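Side-chain contacts in gamma-glutamyltransferase 1 Threonine peptidase. MEROPS family T03 (Pseudomonas nitroreducens, PDB 7D9E), which catalyses the transfer of gamma-glutamyl groups from peptides such as glutathione to amino acids, and the hydrolysis of glutathione to L-glutamate: residues S100-Q103 and V104-V108; N38-M41 and D42-S45. All coordinates share one frame; numbering follows the deposited sequence. Where two conformers were deposited one is given.

Contact 1. Residues S100-Q103 and V104-V108; sequences SIFQ and VLNNV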
ATOM      1  N   SER B 100      -2.545  -9.967   4.223  1.00 14.94           N
ATOM      2  CA  SER B 100      -3.888  -9.588   4.676  1.00 15.32           C
ATOM      3  C   SER B 100      -4.914  -9.695   3.552  1.00 13.19           C
ATOM      4  O   SER B 100      -6.028 -10.178   3.774  1.00 14.87           O
ATOM      5  CB  SER B 100      -3.912  -8.192   5.264  1.00 15.51           C
ATOM      6  OG  SER B 100      -3.511  -8.182   6.639  1.00 17.58           O
ATOM      7  N   ILE B 101      -4.560  -9.250   2.343  1.00 13.80           N
ATOM      8  CA  ILE B 101      -5.466  -9.419   1.210  1.00 14.75           C
ATOM      9  C   ILE B 101      -5.783 -10.898   0.977  1.00 16.41           C
ATOM     10  O   ILE B 101      -6.949 -11.269   0.760  1.00 15.33           O
ATOM     11  CB  ILE B 101      -4.892  -8.740  -0.032  1.00 15.15           C
ATOM     12  CG1 ILE B 101      -4.949  -7.241   0.174  1.00 16.32           C
ATOM     13  CG2 ILE B 101      -5.672  -9.167  -1.293  1.00 17.56           C
ATOM     14  CD1 ILE B 101      -4.220  -6.429  -0.839  1.00 18.78           C
ATOM     15  N   PHE B 102      -4.758 -11.760   1.027  1.00 15.83           N
ATOM     16  CA  PHE B 102      -4.945 -13.198   0.865  1.00 14.49           C
ATOM     17  C   PHE B 102      -5.936 -13.735   1.880  1.00 15.37           C
ATOM     18  O   PHE B 102      -6.820 -14.521   1.530  1.00 16.73           O
ATOM     19  CB  PHE B 102      -3.579 -13.865   1.028  1.00 17.11           C
ATOM     20  CG  PHE B 102      -3.574 -15.372   0.950  1.00 17.29           C
ATOM     21  CD1 PHE B 102      -4.202 -16.058  -0.087  1.00 18.15           C
ATOM     22  CD2 PHE B 102      -2.845 -16.101   1.877  1.00 20.11           C
ATOM     23  CE1 PHE B 102      -4.101 -17.441  -0.170  1.00 19.37           C
ATOM     24  CE2 PHE B 102      -2.765 -17.477   1.792  1.00 21.14           C
ATOM     25  CZ  PHE B 102      -3.386 -18.131   0.773  1.00 17.57           C
ATOM     26  N   GLN B 103      -5.805 -13.322   3.146  1.00 15.19           N
ATOM     27  CA  GLN B 103      -6.730 -13.796   4.167  1.00 14.26           C
ATOM     28  C   GLN B 103      -8.144 -13.327   3.875  1.00 15.49           C
ATOM     29  O   GLN B 103      -9.087 -14.108   3.965  1.00 15.97           O
ATOM     30  CB  GLN B 103      -6.257 -13.348   5.555  1.00 14.84           C
ATOM     31  CG  GLN B 103      -5.062 -14.183   6.044  1.00 16.44           C
ATOM     32  CD  GLN B 103      -4.380 -13.578   7.251  1.00 16.28           C
ATOM     33  OE1 GLN B 103      -4.694 -13.927   8.401  1.00 16.84           O
ATOM     34  NE2 GLN B 103      -3.446 -12.670   7.005  1.00 15.83           N
ATOM     35  N   VAL B 104      -8.312 -12.065   3.487  1.00 15.79           N
ATOM     36  CA  VAL B 104      -9.657 -11.598   3.178  1.00 14.64           C
ATOM     37  C   VAL B 104     -10.241 -12.377   1.999  1.00 14.73           C
ATOM     38  O   VAL B 104     -11.425 -12.751   2.012  1.00 16.80           O
ATOM     39  CB  VAL B 104      -9.694 -10.078   2.961  1.00 15.88           C
ATOM     40  CG1 VAL B 104     -11.075  -9.628   2.488  1.00 16.92           C
ATOM     41  CG2 VAL B 104      -9.326  -9.328   4.247  1.00 17.39           C
ATOM     42  N   LEU B 105      -9.428 -12.623   0.958  1.00 15.35           N
ATOM     43  CA  LEU B 105      -9.906 -13.406  -0.181  1.00 16.95           C
ATOM     44  C   LEU B 105     -10.302 -14.811   0.251  1.00 17.53           C
ATOM     45  O   LEU B 105     -11.325 -15.350  -0.202  1.00 19.20           O
ATOM     46  CB  LEU B 105      -8.836 -13.463  -1.274  1.00 17.05           C
ATOM     47  CG  LEU B 105      -8.539 -12.139  -1.964  1.00 19.60           C
ATOM     48  CD1 LEU B 105      -7.310 -12.314  -2.867  1.00 19.20           C
ATOM     49  CD2 LEU B 105      -9.713 -11.659  -2.783  1.00 20.70           C
ATOM     50  N   ASN B 106      -9.484 -15.439   1.102  1.00 15.86           N
ATOM     51  CA  ASN B 106      -9.854 -16.759   1.607  1.00 17.39           C
ATOM     52  C   ASN B 106     -11.183 -16.700   2.357  1.00 17.54           C
ATOM     53  O   ASN B 106     -12.026 -17.586   2.211  1.00 19.69           O
ATOM     54  CB  ASN B 106      -8.783 -17.299   2.553  1.00 17.08           C
ATOM     55  CG  ASN B 106      -7.478 -17.615   1.842  1.00 20.24           C
ATOM     56  OD1 ASN B 106      -7.411 -17.668   0.622  1.00 20.85           O
ATOM     57  ND2 ASN B 106      -6.459 -17.901   2.627  1.00 20.15           N
ATOM     58  N   ASN B 107     -11.383 -15.651   3.148  1.00 17.06           N
ATOM     59  CA  ASN B 107     -12.606 -15.536   3.944  1.00 17.13           C
ATOM     60  C   ASN B 107     -13.833 -15.380   3.059  1.00 20.41           C
ATOM     61  O   ASN B 107     -14.890 -15.961   3.346  1.00 19.88           O
ATOM     62  CB  ASN B 107     -12.449 -14.335   4.871  1.00 15.73           C
ATOM     63  CG  ASN B 107     -11.359 -14.544   5.891  1.00 16.57           C
ATOM     64  OD1 ASN B 107     -10.813 -15.646   6.002  1.00 17.82           O
ATOM     65  ND2 ASN B 107     -11.041 -13.504   6.651  1.00 18.92           N
ATOM     66  N   VAL B 108     -13.715 -14.594   1.989  1.00 19.18           N
ATOM     67  CA  VAL B 108     -14.832 -14.398   1.069  1.00 19.11           C
ATOM     68  C   VAL B 108     -15.064 -15.632   0.206  1.00 20.39           C
ATOM     69  O   VAL B 108     -16.201 -16.081   0.048  1.00 21.96           O
ATOM     70  CB  VAL B 108     -14.578 -13.149   0.200  1.00 18.98           C
ATOM     71  CG1 VAL B 108     -15.609 -13.057  -0.912  1.00 21.17           C
ATOM     72  CG2 VAL B 108     -14.570 -11.891   1.040  1.00 23.70           C
TER
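Gln103 joins the next turn of the helix at Asn107 through its backbone: Gln103 O accepts from Asn107 N at 2.9 Å, and CG of the Asn107 amide sits 3.0 Å from that O. The side chain of Gln103 heads elsewhere. Extended beyond CG, it carries NE2 to two carbonyls, Thr99 O one turn back and Val124 O outside the helix. A long amide suits this buried place, since it can span from the helix to Val124 and spend both N-H groups on the way. Asn107, shorter by one carbon, gives ND2 to Ala118 O.

Beneath these side chains runs the regular i to i+4 bonding of helix 97-109, which in this Ntn-hydrolase fold packs against the beta-sheet: Val104 rests on Leu89 and Leu105 on Leu87 of strand 84-90. The compact, apolar Val104 suits that seat on the sheet; its CG2, beside the backbone N, comes 3.4 Å from Ser100 O, the same oxygen that accepts from Val104 N at 3.0 Å. Alongside, Ile101 CG2 and Leu105 CD1 touch at 3.9 Å, two side chains pointing the same way.

Asn106 stands its side-chain amide on the ring of Phe102. ND2 lies 3.5 Å above the ring plane over the centre, while OD1 is 3.4 Å from CE1 of Phe102. Amide and ring planes are 73° apart, so the amide meets the face steeply. Phe102 carries CG anti to its own N (chi1 178°), toward the following turn, whereas Asn106 carries CG beside its N (chi1 -68°), which turns it back. A flat, apolar phenylalanine suits a place beside Leu278 of the large-subunit chain. Asn106 ND2 bonds to the OH of Tyr299 of that chain and, in this crystal, OD1 to a glycerol probably taken up from the crystallisation liquor.

Contact 2. Residues N38-M41 and D42-S45; sequences NDEM and DDFS. With DON (6-diazenyl-5-oxo-L-norleucine), chain D.
Glu40 and Asp43 converge on the amino group of the bound 6-diazenyl-5-oxo-L-norleucine, their carboxylate planes 47° apart. Each offers one oxygen: Asp43 OD2 accepts from the ligand N at 2.6 Å and, in one of two modelled conformers, Glu40 OE2 does so at 2.8 Å. The two CA atoms lie about equally far from that nitrogen, but Glu40 sets off away from the rest of the turn and needs the bend at chi2 (74°) to come back, whereas the short aspartate arrives directly. Two acids only 3.4 Å apart (Glu40 OE2 to Asp43 OD2) are probably tolerated because the ligand's amino group donates to both and Arg94 of the large-subunit chain forms salt bridges with both. Were Asp43 an alanine, the ligand nitrogen would probably lose one of its two acidic partners, and Arg94 of the large-subunit chain one of its salt bridges.

A 3-10 turn sets this spacing: Asp43 N bonds to Glu40 O at 2.9 Å and Phe44 N to Met41 O at 3.1 Å. At its start Asn38 OD1 accepts from Glu40 N, an Asx turn. Met41 and Phe44 run side by side, and the flexible methionine bends twice to lay SD at the ring edge, 3.7 Å from CE2 of Phe44, an in-plane Met-aromatic contact. The turn belongs to the long loop between strands 13-19 and 77-81, where apolar Phe44 suits the place it shares with Ile64 and Met70.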
ATOM      1  N   ASN B  38       8.036  11.772   1.683  1.00 15.36           N
ATOM      2  CA  ASN B  38       8.109  10.363   2.014  1.00 15.92           C
ATOM      3  C   ASN B  38       9.476   9.945   2.564  1.00 17.94           C
ATOM      4  O   ASN B  38      10.491  10.643   2.429  1.00 17.66           O
ATOM      5  CB  ASN B  38       7.863   9.538   0.748  1.00 15.66           C
ATOM      6  CG  ASN B  38       8.996   9.676  -0.241  1.00 15.29           C
ATOM      7  OD1 ASN B  38       9.971   8.925  -0.181  1.00 16.22           O
ATOM      8  ND2 ASN B  38       8.890  10.651  -1.152  1.00 18.07           N
ATOM      9  N   ASP B  39       9.485   8.765   3.208  1.00 21.19           N
ATOM     10  CA  ASP B  39      10.738   8.057   3.513  1.00 20.48           C
ATOM     11  C   ASP B  39      10.774   6.704   2.813  1.00 19.48           C
ATOM     12  O   ASP B  39      11.143   5.690   3.423  1.00 19.61           O
ATOM     13  CB  ASP B  39      11.059   7.964   5.019  1.00 21.59           C
ATOM     14  CG  ASP B  39       9.975   7.286   5.885  1.00 22.46           C
ATOM     15  OD1 ASP B  39       8.961   6.854   5.344  1.00 22.29           O
ATOM     16  OD2 ASP B  39      10.164   7.262   7.138  1.00 23.75           O
ATOM     17  N   GLU B  40      10.416   6.688   1.528  0.60 18.88           N
ATOM     18  CA  GLU B  40      10.305   5.433   0.794  0.60 18.34           C
ATOM     19  C   GLU B  40      11.652   4.774   0.541  0.60 18.51           C
ATOM     20  O   GLU B  40      11.689   3.576   0.231  0.60 17.71           O
ATOM     21  CB  GLU B  40       9.610   5.674  -0.539  0.60 18.35           C
ATOM     22  CG  GLU B  40       8.619   4.627  -0.933  0.60 19.98           C
ATOM     23  CD  GLU B  40       7.345   4.706  -0.128  0.60 20.37           C
ATOM     24  OE1 GLU B  40       6.616   5.734  -0.221  0.60 22.94           O
ATOM     25  OE2 GLU B  40       7.035   3.716   0.570  0.60 22.34           O
ATOM     26  N   MET B  41      12.747   5.519   0.664  1.00 17.86           N
ATOM     27  CA  MET B  41      14.057   4.936   0.386  1.00 20.48           C
ATOM     28  C   MET B  41      14.327   3.719   1.268  1.00 20.84           C
ATOM     29  O   MET B  41      15.118   2.843   0.894  1.00 20.94           O
ATOM     30  CB  MET B  41      15.197   6.005   0.546  1.00 20.67           C
ATOM     31  CG  MET B  41      15.003   7.113  -0.530  1.00 22.97           C
ATOM     32  SD  MET B  41      15.420   6.497  -2.254  1.00 21.58           S
ATOM     33  CE  MET B  41      17.183   6.195  -1.977  1.00 28.88           C
ATOM     34  N   ASP B  42      13.671   3.624   2.426  1.00 21.68           N
ATOM     35  CA  ASP B  42      13.910   2.490   3.309  1.00 20.33           C
ATOM     36  C   ASP B  42      13.372   1.180   2.743  1.00 24.29           C
ATOM     37  O   ASP B  42      13.690   0.107   3.267  1.00 21.45           O
ATOM     38  CB  ASP B  42      13.306   2.731   4.694  1.00 21.22           C
ATOM     39  CG  ASP B  42      13.726   1.666   5.688  1.00 23.04           C
ATOM     40  OD1 ASP B  42      14.934   1.600   5.999  1.00 28.20           O
ATOM     41  OD2 ASP B  42      12.866   0.904   6.191  1.00 23.81           O
ATOM     42  N   ASP B  43      12.564   1.230   1.698  1.00 19.27           N
ATOM     43  CA  ASP B  43      12.088   0.012   1.063  1.00 19.68           C
ATOM     44  C   ASP B  43      13.132  -0.634   0.153  1.00 20.52           C
ATOM     45  O   ASP B  43      12.946  -1.792  -0.239  1.00 20.73           O
ATOM     46  CB  ASP B  43      10.821   0.329   0.296  1.00 19.32           C
ATOM     47  CG  ASP B  43       9.575   0.312   1.174  1.00 23.59           C
ATOM     48  OD1 ASP B  43       9.658  -0.030   2.394  1.00 24.90           O
ATOM     49  OD2 ASP B  43       8.501   0.677   0.665  1.00 26.36           O
ATOM     50  N   PHE B  44      14.198   0.071  -0.210  1.00 19.21           N
ATOM     51  CA  PHE B  44      15.313  -0.607  -0.848  1.00 19.89           C
ATOM     52  C   PHE B  44      16.027  -1.486   0.180  1.00 22.46           C
ATOM     53  O   PHE B  44      15.894  -1.295   1.395  1.00 25.61           O
ATOM     54  CB  PHE B  44      16.351   0.389  -1.352  1.00 20.25           C
ATOM     55  CG  PHE B  44      15.993   1.103  -2.633  1.00 18.57           C
ATOM     56  CD1 PHE B  44      15.826   0.423  -3.813  1.00 18.99           C
ATOM     57  CD2 PHE B  44      15.873   2.494  -2.632  1.00 19.99           C
ATOM     58  CE1 PHE B  44      15.540   1.108  -5.006  1.00 18.41           C
ATOM     59  CE2 PHE B  44      15.589   3.179  -3.817  1.00 20.27           C
ATOM     60  CZ  PHE B  44      15.429   2.486  -4.992  1.00 18.60           C
ATOM     61  N   SER B  45      16.813  -2.438  -0.303  1.00 22.95           N
ATOM     62  CA  SER B  45      17.806  -3.091   0.542  1.00 25.23           C
ATOM     63  C   SER B  45      18.983  -2.133   0.738  1.00 25.65           C
ATOM     64  O   SER B  45      19.615  -1.715  -0.237  1.00 29.42           O
ATOM     65  CB  SER B  45      18.269  -4.391  -0.111  1.00 34.05           C
ATOM     66  OG  SER B  45      19.221  -5.051   0.707  1.00 37.15           O
TER
HETATM   67  O   DON D 701       5.484   0.217  -0.261  1.00 17.87           O
HETATM   68  C   DON D 701       5.477  -0.571   0.829  1.00 21.56           C
HETATM   69  OXT DON D 701       5.330  -1.781   0.690  1.00 21.60           O
HETATM   70  CA  DON D 701       5.537   0.238   2.111  1.00 25.06           C
HETATM   71  N   DON D 701       6.386   1.400   1.967  1.00 20.83           N
HETATM   72  CB  DON D 701       4.043   0.457   2.434  1.00 24.65           C
HETATM   73  C1E DON D 701       3.846   1.402   3.581  1.00 31.15           C
HETATM   74  C1D DON D 701       2.398   1.331   3.989  1.00 41.76           C
HETATM   75  O1J DON D 701       1.574   0.624   3.387  1.00 54.71           O

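How the contacts relate
Along the chain, contact 2 comes first, in the loop after strand 13-19; strands 77-81 and 84-90 follow, and contact 1 then lies within helix 97-109. The two share no helix or strand and do not touch: their centres are 27 Å apart, their nearest atoms about 15 Å, and they lie on opposite sides of the chain's centre. Contact 2 belongs to the ligand pocket itself, whereas contact 1 forms part of the helical layer packed on strand 84-90, with the side chain of Ile101 about 10 Å from the ligand. Both also meet the large-subunit chain, at different places, so pocket loop and helix each contribute to the subunit interface.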